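Local coordinates for pyridine nucleotide-disulphide oxidoreductase dimerisation region (Escherichia coli BL21, PDB 6KYY), which is an FAD-containing, hypochlorous acid-induced flavoprotein of the pyridine nucleotide-disulfide oxidoreductase family, probably involved in resistance to reactive chlorine stress, at residues 169-174 against 251-256; 189-194 against 219-224; 348-353 against 395-400; 372-377 against 434-439. All coordinates share one frame; numbering follows the deposited sequence.

Contact 1 of 4, residues 169-174 against 251-256; sequences GILGGG and DALLIA
G169, I170 and L171 pair in parallel with L253, L254 and I255, the strand axes 4.6 Å apart at closest and turned 25° from each other. Four backbone bonds step along the seam: G169 N gives to A252 O, L254 N to G169 O (2.7 Å), L171 N to L254 O, and A256 N to L171 O (2.8 Å). The last is the most bent, 146° at the hydrogen. On one face I170 and L254 run alongside each other from their strands, I170 CD1 reaching L254 CD2 at 3.8 Å. With CG1 of I170 beside its backbone N (chi1 -66°), the other branch, CG2, comes next to A256 CB at 4.1 Å. The opposite face carries L171, L253 and I255. There L171 CD1 barely meets L253 CD2 (4.5 Å), while L253 CD1 leans over the backbone of G169, 3.9 Å from G169 O. Strand 190-194 flanks I170 and L171, and strand 152-153 flanks L253 and I255. Past the pairing, G172 CA makes a CA-H...O contact of 3.3 Å with A256 O, and G174 takes the N-cap of helix 175-186. A parallel strand running through a glycine-rich turn into a helix, with G172, G174 and G177 spaced as GxGxxG, is consistent with the nucleotide-binding Rossmann unit of this family.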
loop_
_atom_site.group_PDB
_atom_site.type_symbol
_atom_site.label_atom_id
_atom_site.label_comp_id
_atom_site.label_asym_id
_atom_site.label_seq_id
_atom_site.Cartn_x
_atom_site.Cartn_y
_atom_site.Cartn_z
ATOM N N GLY B 169 -3.116 -21.782 21.635
ATOM C CA GLY B 169 -3.357 -22.901 20.740
ATOM C C GLY B 169 -4.467 -22.577 19.755
ATOM O O GLY B 169 -5.445 -21.913 20.101
ATOM N N ILE B 170 -4.304 -23.052 18.524
ATOM C CA ILE B 170 -5.257 -22.808 17.448
ATOM C C ILE B 170 -5.695 -24.145 16.874
ATOM O O ILE B 170 -4.855 -24.978 16.513
ATOM C CB ILE B 170 -4.658 -21.918 16.344
ATOM C CG1 ILE B 170 -4.377 -20.517 16.882
ATOM C CG2 ILE B 170 -5.583 -21.865 15.135
ATOM C CD1 ILE B 170 -4.224 -19.462 15.816
ATOM N N LEU B 171 -7.006 -24.347 16.789
ATOM C CA LEU B 171 -7.582 -25.509 16.118
ATOM C C LEU B 171 -8.051 -25.049 14.743
ATOM O O LEU B 171 -9.134 -24.475 14.601
ATOM C CB LEU B 171 -8.717 -26.111 16.939
ATOM C CG LEU B 171 -8.321 -27.329 17.777
ATOM C CD1 LEU B 171 -9.551 -28.049 18.304
ATOM C CD2 LEU B 171 -7.447 -28.276 16.966
ATOM N N GLY B 172 -7.222 -25.291 13.731
ATOM C CA GLY B 172 -7.531 -24.878 12.378
ATOM C C GLY B 172 -6.343 -24.269 11.663
ATOM O O GLY B 172 -5.791 -23.258 12.107
ATOM N N GLY B 173 -5.937 -24.879 10.553
ATOM C CA GLY B 173 -4.846 -24.351 9.758
ATOM C C GLY B 173 -5.324 -23.370 8.709
ATOM O O GLY B 173 -4.603 -23.065 7.754
ATOM N N GLY B 174 -6.542 -22.870 8.883
ATOM C CA GLY B 174 -7.141 -21.968 7.926
ATOM C C GLY B 174 -6.474 -20.604 7.907
ATOM O O GLY B 174 -5.556 -20.299 8.668
ATOM N N ASP B 251 -2.509 -22.151 27.132
ATOM C CA ASP B 251 -3.203 -21.219 28.015
ATOM C C ASP B 251 -4.594 -20.880 27.491
ATOM O O ASP B 251 -5.543 -20.759 28.275
ATOM C CB ASP B 251 -2.376 -19.945 28.194
ATOM C CG ASP B 251 -1.163 -20.156 29.076
ATOM O OD1 ASP B 251 -1.335 -20.601 30.230
ATOM O OD2 ASP B 251 -0.035 -19.880 28.616
ATOM N N ALA B 252 -4.732 -20.717 26.177
ATOM C CA ALA B 252 -6.018 -20.453 25.552
ATOM C C ALA B 252 -6.098 -21.222 24.243
ATOM O O ALA B 252 -5.089 -21.425 23.563
ATOM C CB ALA B 252 -6.233 -18.954 25.301
ATOM N N LEU B 253 -7.309 -21.652 23.897
ATOM C CA LEU B 253 -7.547 -22.450 22.700
ATOM C C LEU B 253 -8.532 -21.717 21.800
ATOM O O LEU B 253 -9.673 -21.466 22.198
ATOM C CB LEU B 253 -8.078 -23.837 23.060
ATOM C CG LEU B 253 -8.169 -24.810 21.884
ATOM C CD1 LEU B 253 -6.790 -25.340 21.525
ATOM C CD2 LEU B 253 -9.120 -25.946 22.205
ATOM N N LEU B 254 -8.092 -21.390 20.588
ATOM C CA LEU B 254 -8.907 -20.665 19.625
ATOM C C LEU B 254 -9.394 -21.618 18.540
ATOM O O LEU B 254 -8.593 -22.337 17.934
ATOM C CB LEU B 254 -8.115 -19.519 18.997
ATOM C CG LEU B 254 -8.739 -18.903 17.745
ATOM C CD1 LEU B 254 -9.847 -17.944 18.130
ATOM C CD2 LEU B 254 -7.687 -18.200 16.902
ATOM N N ILE B 255 -10.702 -21.616 18.298
ATOM C CA ILE B 255 -11.299 -22.420 17.238
ATOM C C ILE B 255 -11.291 -21.593 15.957
ATOM O O ILE B 255 -12.019 -20.605 15.838
ATOM C CB ILE B 255 -12.722 -22.867 17.592
ATOM C CG1 ILE B 255 -12.798 -23.353 19.039
ATOM C CG2 ILE B 255 -13.187 -23.956 16.638
ATOM C CD1 ILE B 255 -14.216 -23.445 19.565
ATOM N N ALA B 256 -10.458 -21.996 14.999
ATOM C CA ALA B 256 -10.451 -21.372 13.683
ATOM C C ALA B 256 -10.767 -22.417 12.622
ATOM O O ALA B 256 -9.947 -22.685 11.738
ATOM C CB ALA B 256 -9.102 -20.706 13.403
#

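Contact 2 of 4, residues 189-194 against 219-224; sequences SKVTIL and QGVDII
I193 and I223 rise together from neighbouring strands on one face of the sheet. CG1 of I193 sits between its own backbone N and carbonyl carbon (chi1 50°), which swings the longer branch toward 219-224: CG1 comes to 4.0 Å from I223 CG2, and CD1 runs on at a slant to 3.9 Å from V221 CG1. V221 in turn lies alongside V191, its CG2 against V191 CB at 3.8 Å. A181 and A185 of helix 175-186 cover this valine and isoleucine face, together with A213 and L216 of helix 206-218. The latter helix is the crossover of the beta-alpha-beta unit formed by 190-194, 206-218 and 221-224. It ends in a Schellman motif at G220, whose positive phi turns the chain into strand 221-224, an outermost strand of the parallel sheet within this chain. On the other face L194 and I224 also run alongside each other, L194 CD2 to I224 CD1 at 3.8 Å, and the same I224 methyl is met from an oblique direction by T192 CG2 (4.0 Å). T192 OG1 passes near D222 CB and is hydrogen-bonded to H167 NE2 on the neighbouring strand. Between the faces, D222 N binds V191 O at 2.8 Å, I193 N binds D222 O through a bent bond (142°), and I224 N reaches I193 O at 3.2 Å. At the exposed margin the extended chain of K190 lays CG near G220 O.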
loop_
_atom_site.group_PDB
_atom_site.type_symbol
_atom_site.label_atom_id
_atom_site.label_comp_id
_atom_site.label_asym_id
_atom_site.label_seq_id
_atom_site.Cartn_x
_atom_site.Cartn_y
_atom_site.Cartn_z
ATOM N N SER B 189 3.672 -14.191 22.215
ATOM C CA SER B 189 3.069 -15.443 22.648
ATOM C C SER B 189 3.582 -16.607 21.809
ATOM O O SER B 189 3.803 -16.468 20.603
ATOM C CB SER B 189 1.543 -15.366 22.552
ATOM O OG SER B 189 0.970 -16.656 22.443
ATOM N N LYS B 190 3.782 -17.751 22.458
ATOM C CA LYS B 190 4.044 -18.986 21.736
ATOM C C LYS B 190 2.736 -19.531 21.177
ATOM O O LYS B 190 1.712 -19.555 21.866
ATOM C CB LYS B 190 4.705 -20.025 22.644
ATOM C CG LYS B 190 5.288 -21.213 21.886
ATOM C CD LYS B 190 5.611 -22.385 22.805
ATOM C CE LYS B 190 5.908 -23.645 21.997
ATOM N NZ LYS B 190 6.593 -24.696 22.803
ATOM N N VAL B 191 2.769 -19.954 19.917
ATOM C CA VAL B 191 1.575 -20.387 19.202
ATOM C C VAL B 191 1.786 -21.803 18.687
ATOM O O VAL B 191 2.899 -22.177 18.300
ATOM C CB VAL B 191 1.227 -19.429 18.042
ATOM C CG1 VAL B 191 -0.209 -19.645 17.589
ATOM C CG2 VAL B 191 1.443 -17.982 18.460
ATOM N N THR B 192 0.709 -22.590 18.685
ATOM C CA THR B 192 0.719 -23.951 18.150
ATOM C C THR B 192 -0.574 -24.143 17.362
ATOM O O THR B 192 -1.646 -24.308 17.952
ATOM C CB THR B 192 0.847 -24.989 19.260
ATOM O OG1 THR B 192 2.085 -24.800 19.956
ATOM C CG2 THR B 192 0.810 -26.395 18.680
ATOM N N ILE B 193 -0.473 -24.114 16.035
ATOM C CA ILE B 193 -1.620 -24.307 15.154
ATOM C C ILE B 193 -1.675 -25.772 14.747
ATOM O O ILE B 193 -0.659 -26.355 14.346
ATOM C CB ILE B 193 -1.547 -23.387 13.921
ATOM C CG1 ILE B 193 -0.184 -23.486 13.234
ATOM C CG2 ILE B 193 -1.809 -21.944 14.318
ATOM C CD1 ILE B 193 0.053 -22.402 12.199
ATOM N N LEU B 194 -2.857 -26.372 14.859
ATOM C CA LEU B 194 -3.062 -27.784 14.562
ATOM C C LEU B 194 -4.003 -27.907 13.374
ATOM O O LEU B 194 -5.162 -27.486 13.449
ATOM C CB LEU B 194 -3.624 -28.521 15.779
ATOM C CG LEU B 194 -2.913 -28.224 17.102
ATOM C CD1 LEU B 194 -3.810 -28.548 18.287
ATOM C CD2 LEU B 194 -1.598 -28.988 17.193
ATOM N N GLN B 219 9.295 -17.075 14.446
ATOM C CA GLN B 219 8.611 -16.299 15.468
ATOM C C GLN B 219 8.113 -17.160 16.621
ATOM O O GLN B 219 7.552 -16.622 17.581
ATOM C CB GLN B 219 7.435 -15.532 14.851
ATOM C CG GLN B 219 7.754 -14.092 14.484
ATOM C CD GLN B 219 6.535 -13.327 14.009
ATOM O OE1 GLN B 219 6.653 -12.306 13.331
ATOM N NE2 GLN B 219 5.354 -13.817 14.362
ATOM N N GLY B 220 8.300 -18.477 16.548
ATOM C CA GLY B 220 7.916 -19.376 17.615
ATOM C C GLY B 220 6.659 -20.182 17.374
ATOM O O GLY B 220 6.256 -20.943 18.262
ATOM N N VAL B 221 6.029 -20.050 16.210
ATOM C CA VAL B 221 4.783 -20.757 15.934
ATOM C C VAL B 221 5.095 -22.193 15.536
ATOM O O VAL B 221 5.874 -22.440 14.608
ATOM C CB VAL B 221 3.980 -20.040 14.837
ATOM C CG1 VAL B 221 2.705 -20.810 14.524
ATOM C CG2 VAL B 221 3.658 -18.616 15.260
ATOM N N ASP B 222 4.484 -23.144 16.239
ATOM C CA ASP B 222 4.636 -24.562 15.943
ATOM C C ASP B 222 3.491 -25.006 15.038
ATOM O O ASP B 222 2.318 -24.829 15.383
ATOM C CB ASP B 222 4.658 -25.380 17.233
ATOM C CG ASP B 222 5.166 -26.796 17.023
ATOM O OD1 ASP B 222 5.327 -27.523 18.026
ATOM O OD2 ASP B 222 5.406 -27.184 15.860
ATOM N N ILE B 223 3.831 -25.578 13.886
ATOM C CA ILE B 223 2.853 -26.034 12.906
ATOM C C ILE B 223 2.859 -27.556 12.903
ATOM O O ILE B 223 3.895 -28.179 12.639
ATOM C CB ILE B 223 3.151 -25.475 11.506
ATOM C CG1 ILE B 223 3.622 -24.023 11.601
ATOM C CG2 ILE B 223 1.922 -25.588 10.616
ATOM C CD1 ILE B 223 3.671 -23.304 10.272
ATOM N N ILE B 224 1.705 -28.153 13.194
ATOM C CA ILE B 224 1.555 -29.601 13.263
ATOM C C ILE B 224 0.414 -30.015 12.343
ATOM O O ILE B 224 -0.694 -29.475 12.438
ATOM C CB ILE B 224 1.289 -30.084 14.701
ATOM C CG1 ILE B 224 2.434 -29.667 15.627
ATOM C CG2 ILE B 224 1.098 -31.593 14.732
ATOM C CD1 ILE B 224 2.134 -29.868 17.096
#

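Contact 3 of 4, residues 348-353 against 395-400; sequences VGMTEE and RMLGAS
M350 brings its methyl onto L397 by two turns of its chain: CG is set between the backbone N and the carbonyl carbon (chi1 35°), and after a straight step through chi2 the bend at chi3 (148°) tips CE across the leucine. L397 holds its CG beside its own backbone N (chi1 -54°), and M350 CE lies against CB and the CD2 methyl, 3.6 Å from each. The two side chains slant over one another rather than running alongside. M350 CG also rests 3.4 Å from L397 O, the same oxygen that accepts from M350 N at 3.0 Å. L397 also packs on I388 and D390 of strand 384-390 and on I362 of strand 362-368.

The second bond across the seam runs from A399 N to V348 O (2.9 Å). It belongs to an antiparallel hydrogen-bonded pair whose side chains share a face, V348 CG1 lying 4.4 Å from A399 CB, with I410 of helix 406-418 against the valine. Next along comes the non-hydrogen-bonded pair G349 and G398; with no side chain on either, their CA atoms approach to 3.8 Å. Beyond it the first strand gives way to a helix at T351, the N-cap, and E352 makes salt bridges with K386 and R356. Strand 345-349 thus joins strand 396-402 in the five-stranded antiparallel sheet, backed by helix 406-418, of the dimerisation domain of these disulfide oxidoreductases.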
loop_
_atom_site.group_PDB
_atom_site.type_symbol
_atom_site.label_atom_id
_atom_site.label_comp_id
_atom_site.label_asym_id
_atom_site.label_seq_id
_atom_site.Cartn_x
_atom_site.Cartn_y
_atom_site.Cartn_z
ATOM N N VAL B 348 -3.949 -13.425 -6.447
ATOM C CA VAL B 348 -4.972 -13.314 -7.480
ATOM C C VAL B 348 -4.604 -14.303 -8.574
ATOM O O VAL B 348 -3.427 -14.613 -8.777
ATOM C CB VAL B 348 -5.089 -11.865 -8.019
ATOM C CG1 VAL B 348 -3.827 -11.462 -8.765
ATOM C CG2 VAL B 348 -6.316 -11.714 -8.912
ATOM N N GLY B 349 -5.614 -14.813 -9.271
ATOM C CA GLY B 349 -5.356 -15.787 -10.310
ATOM C C GLY B 349 -4.983 -17.145 -9.733
ATOM O O GLY B 349 -5.101 -17.408 -8.535
ATOM N N MET B 350 -4.513 -18.016 -10.620
ATOM C CA MET B 350 -4.210 -19.386 -10.239
ATOM C C MET B 350 -2.794 -19.508 -9.692
ATOM O O MET B 350 -1.910 -18.704 -10.002
ATOM C CB MET B 350 -4.385 -20.342 -11.422
ATOM C CG MET B 350 -4.011 -19.775 -12.779
ATOM S SD MET B 350 -4.382 -20.959 -14.090
ATOM C CE MET B 350 -4.803 -19.863 -15.440
ATOM N N THR B 351 -2.594 -20.529 -8.863
ATOM C CA THR B 351 -1.279 -20.852 -8.342
ATOM C C THR B 351 -0.415 -21.479 -9.434
ATOM O O THR B 351 -0.879 -21.782 -10.537
ATOM C CB THR B 351 -1.392 -21.811 -7.157
ATOM O OG1 THR B 351 -2.122 -22.977 -7.559
ATOM C CG2 THR B 351 -2.115 -21.150 -6.001
ATOM N N GLU B 352 0.867 -21.674 -9.116
ATOM C CA GLU B 352 1.733 -22.402 -10.034
ATOM C C GLU B 352 1.285 -23.848 -10.180
ATOM O O GLU B 352 1.406 -24.427 -11.265
ATOM C CB GLU B 352 3.187 -22.338 -9.563
ATOM C CG GLU B 352 4.182 -22.916 -10.558
ATOM C CD GLU B 352 5.563 -23.104 -9.963
ATOM O OE1 GLU B 352 5.842 -22.506 -8.902
ATOM O OE2 GLU B 352 6.369 -23.851 -10.557
ATOM N N GLU B 353 0.754 -24.439 -9.106
ATOM C CA GLU B 353 0.257 -25.809 -9.172
ATOM C C GLU B 353 -0.799 -25.961 -10.259
ATOM O O GLU B 353 -0.724 -26.872 -11.091
ATOM C CB GLU B 353 -0.308 -26.226 -7.812
ATOM C CG GLU B 353 0.741 -26.682 -6.811
ATOM C CD GLU B 353 1.054 -28.160 -6.926
ATOM O OE1 GLU B 353 0.242 -28.898 -7.522
ATOM O OE2 GLU B 353 2.114 -28.583 -6.419
ATOM N N ARG B 395 -0.122 -12.852 -21.392
ATOM C CA ARG B 395 -0.935 -12.467 -20.249
ATOM C C ARG B 395 -0.409 -13.119 -18.971
ATOM O O ARG B 395 0.405 -14.047 -18.997
ATOM C CB ARG B 395 -2.397 -12.856 -20.473
ATOM C CG ARG B 395 -3.150 -11.952 -21.434
ATOM C CD ARG B 395 -4.652 -12.181 -21.345
ATOM N NE ARG B 395 -5.157 -12.974 -22.463
ATOM C CZ ARG B 395 -5.288 -14.297 -22.445
ATOM N NH1 ARG B 395 -4.949 -14.985 -21.363
ATOM N NH2 ARG B 395 -5.756 -14.934 -23.510
ATOM N N MET B 396 -0.889 -12.618 -17.837
ATOM C CA MET B 396 -0.538 -13.157 -16.531
ATOM C C MET B 396 -1.693 -14.002 -16.007
ATOM O O MET B 396 -2.851 -13.578 -16.058
ATOM C CB MET B 396 -0.206 -12.035 -15.547
ATOM C CG MET B 396 0.918 -11.126 -16.017
ATOM S SD MET B 396 1.108 -9.620 -15.045
ATOM C CE MET B 396 -0.503 -9.491 -14.289
ATOM N N LEU B 397 -1.374 -15.196 -15.510
ATOM C CA LEU B 397 -2.389 -16.121 -15.025
ATOM C C LEU B 397 -2.588 -16.062 -13.518
ATOM O O LEU B 397 -3.665 -16.429 -13.037
ATOM C CB LEU B 397 -2.035 -17.556 -15.430
ATOM C CG LEU B 397 -1.777 -17.768 -16.923
ATOM C CD1 LEU B 397 -1.124 -19.118 -17.173
ATOM C CD2 LEU B 397 -3.067 -17.635 -17.716
ATOM N N GLY B 398 -1.590 -15.615 -12.772
ATOM C CA GLY B 398 -1.721 -15.531 -11.333
ATOM C C GLY B 398 -0.485 -14.901 -10.730
ATOM O O GLY B 398 0.555 -14.769 -11.384
ATOM N N ALA B 399 -0.621 -14.514 -9.464
ATOM C CA ALA B 399 0.474 -13.892 -8.736
ATOM C C ALA B 399 0.406 -14.311 -7.274
ATOM O O ALA B 399 -0.669 -14.608 -6.751
ATOM C CB ALA B 399 0.436 -12.363 -8.851
ATOM N N SER B 400 1.570 -14.337 -6.626
ATOM C CA SER B 400 1.690 -14.623 -5.197
ATOM C C SER B 400 2.573 -13.529 -4.601
ATOM O O SER B 400 3.794 -13.550 -4.770
ATOM C CB SER B 400 2.282 -16.005 -4.955
ATOM O OG SER B 400 1.362 -17.022 -5.305
#

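Contact 4 of 4, residues 372-377 against 434-439; sequences IPRARV and PSMSES
I372, R374 and A375 close round M436 in the tightly packed part of the contact, where no hydrogen bond passes between the segments. Bends at chi2 (-64°) and chi3 (-62°) curl the M436 chain, setting SD 3.6 Å from R374 CB and CE 3.9 Å from A375 CB. I372 and R374 each cross the methionine at about a right angle, I372 CG2 meeting M436 SD at 3.7 Å, and I372 CD1 also rests on S439 CB (3.6 Å). R374 continues along the loop: its CD lies 3.6 Å from P434 CB, and S435 CA sits at the guanidinium edge. The packing seats helix 373-377 on the loop that follows H433, the probable proton acceptor. E438 OE2 accepts from S435 N and is also hydrogen-bonded to H433 ND1, consistent with the His-Glu pair of this family, and S435 OG accepts from E438 N (2.7 Å) in an ST motif. E408 of the second subunit covers the loop, hydrogen-bonded to M436 N and S437 OG, but forms only a long, weak ion pair with R374. The loose side is that of R376, which is partly exposed, turns from 434-439 and makes a cation-pi contact with F84 of the second subunit.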
loop_
_atom_site.group_PDB
_atom_site.type_symbol
_atom_site.label_atom_id
_atom_site.label_comp_id
_atom_site.label_asym_id
_atom_site.label_seq_id
_atom_site.Cartn_x
_atom_site.Cartn_y
_atom_site.Cartn_z
ATOM N N ILE B 372 13.996 -6.090 -2.752
ATOM C CA ILE B 372 13.128 -4.921 -2.861
ATOM C C ILE B 372 13.629 -3.878 -1.864
ATOM O O ILE B 372 13.429 -4.054 -0.651
ATOM C CB ILE B 372 11.659 -5.277 -2.602
ATOM C CG1 ILE B 372 11.235 -6.459 -3.477
ATOM C CG2 ILE B 372 10.767 -4.072 -2.862
ATOM C CD1 ILE B 372 9.774 -6.823 -3.341
ATOM N N PRO B 373 14.268 -2.794 -2.315
ATOM C CA PRO B 373 14.858 -1.840 -1.362
ATOM C C PRO B 373 13.852 -1.209 -0.415
ATOM O O PRO B 373 14.225 -0.843 0.707
ATOM C CB PRO B 373 15.504 -0.791 -2.278
ATOM C CG PRO B 373 15.753 -1.515 -3.562
ATOM C CD PRO B 373 14.593 -2.455 -3.710
ATOM N N ARG B 374 12.589 -1.070 -0.824
ATOM C CA ARG B 374 11.593 -0.489 0.070
ATOM C C ARG B 374 11.264 -1.423 1.228
ATOM O O ARG B 374 10.914 -0.958 2.319
ATOM C CB ARG B 374 10.330 -0.133 -0.712
ATOM C CG ARG B 374 9.216 0.450 0.139
ATOM C CD ARG B 374 9.393 1.948 0.347
ATOM N NE ARG B 374 8.904 2.404 1.649
ATOM C CZ ARG B 374 7.630 2.369 2.032
ATOM N NH1 ARG B 374 7.291 2.809 3.235
ATOM N NH2 ARG B 374 6.695 1.897 1.220
ATOM N N ALA B 375 11.370 -2.738 1.016
ATOM C CA ALA B 375 11.186 -3.673 2.119
ATOM C C ALA B 375 12.278 -3.516 3.168
ATOM O O ALA B 375 12.021 -3.705 4.362
ATOM C CB ALA B 375 11.153 -5.106 1.596
ATOM N N ARG B 376 13.497 -3.175 2.745
ATOM C CA ARG B 376 14.550 -2.859 3.704
ATOM C C ARG B 376 14.300 -1.519 4.383
ATOM O O ARG B 376 14.657 -1.342 5.553
ATOM C CB ARG B 376 15.909 -2.856 3.011
ATOM C CG ARG B 376 16.978 -3.634 3.749
ATOM C CD ARG B 376 18.135 -3.969 2.828
ATOM N NE ARG B 376 17.937 -5.245 2.149
ATOM C CZ ARG B 376 18.218 -6.427 2.686
ATOM N NH1 ARG B 376 18.715 -6.500 3.913
ATOM N NH2 ARG B 376 18.007 -7.538 1.993
ATOM N N VAL B 377 13.695 -0.570 3.665
ATOM C CA VAL B 377 13.345 0.720 4.247
ATOM C C VAL B 377 12.362 0.557 5.401
ATOM O O VAL B 377 12.320 1.399 6.305
ATOM C CB VAL B 377 12.791 1.646 3.137
ATOM C CG1 VAL B 377 12.204 2.924 3.713
ATOM C CG2 VAL B 377 13.884 1.979 2.132
ATOM N N PRO B 434 10.584 5.543 -3.179
ATOM C CA PRO B 434 10.630 4.086 -3.013
ATOM C C PRO B 434 9.255 3.502 -2.707
ATOM O O PRO B 434 8.509 4.074 -1.912
ATOM C CB PRO B 434 11.579 3.888 -1.820
ATOM C CG PRO B 434 12.114 5.256 -1.476
ATOM C CD PRO B 434 11.121 6.237 -2.000
ATOM N N SER B 435 8.930 2.376 -3.337
ATOM C CA SER B 435 7.640 1.730 -3.156
ATOM C C SER B 435 7.822 0.222 -3.191
ATOM O O SER B 435 8.886 -0.294 -3.541
ATOM C CB SER B 435 6.632 2.166 -4.230
ATOM O OG SER B 435 6.610 1.249 -5.311
ATOM N N MET B 436 6.765 -0.484 -2.801
ATOM C CA MET B 436 6.705 -1.924 -2.992
ATOM C C MET B 436 6.036 -2.295 -4.307
ATOM O O MET B 436 6.308 -3.369 -4.853
ATOM C CB MET B 436 5.963 -2.580 -1.825
ATOM C CG MET B 436 6.573 -2.308 -0.468
ATOM S SD MET B 436 8.220 -3.016 -0.325
ATOM C CE MET B 436 7.866 -4.753 -0.541
ATOM N N SER B 437 5.175 -1.418 -4.829
ATOM C CA SER B 437 4.561 -1.665 -6.128
ATOM C C SER B 437 5.579 -1.558 -7.254
ATOM O O SER B 437 5.422 -2.210 -8.293
ATOM C CB SER B 437 3.411 -0.684 -6.358
ATOM O OG SER B 437 2.620 -0.538 -5.191
ATOM N N GLU B 438 6.624 -0.748 -7.067
ATOM C CA GLU B 438 7.641 -0.587 -8.099
ATOM C C GLU B 438 8.425 -1.866 -8.345
ATOM O O GLU B 438 8.975 -2.040 -9.437
ATOM C CB GLU B 438 8.605 0.538 -7.721
ATOM C CG GLU B 438 9.520 0.189 -6.563
ATOM C CD GLU B 438 10.759 1.050 -6.511
ATOM O OE1 GLU B 438 11.309 1.370 -7.585
ATOM O OE2 GLU B 438 11.185 1.408 -5.394
ATOM N N SER B 439 8.487 -2.766 -7.360
ATOM C CA SER B 439 9.211 -4.017 -7.549
ATOM C C SER B 439 8.601 -4.869 -8.652
ATOM O O SER B 439 9.264 -5.786 -9.148
ATOM C CB SER B 439 9.255 -4.804 -6.240
ATOM O OG SER B 439 7.952 -5.032 -5.737
#

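How the contacts relate
From the N terminus, strand 167-171 opens the loop that contact 1 closes at 252-255. Contact 2 opens and closes wholly within that loop, adding strands 190-194 and 221-224 on the far side of strand 167-171. The two touch: I170 pairs with T192 and L194 through its backbone, so both belong to one parallel sheet. Contacts 3 and 4 both come after contact 1 has closed, within the dimerisation domain. These two cross, since 372-377 comes before 395-400 and 434-439 after it; their nearest atoms are about 9 Å apart. Contact 3 knits the antiparallel sheet, whereas contact 4 ties a short helix to the loop that follows H433, next to the second subunit. Contacts 1 and 4 lie about 34 Å apart, centre to centre.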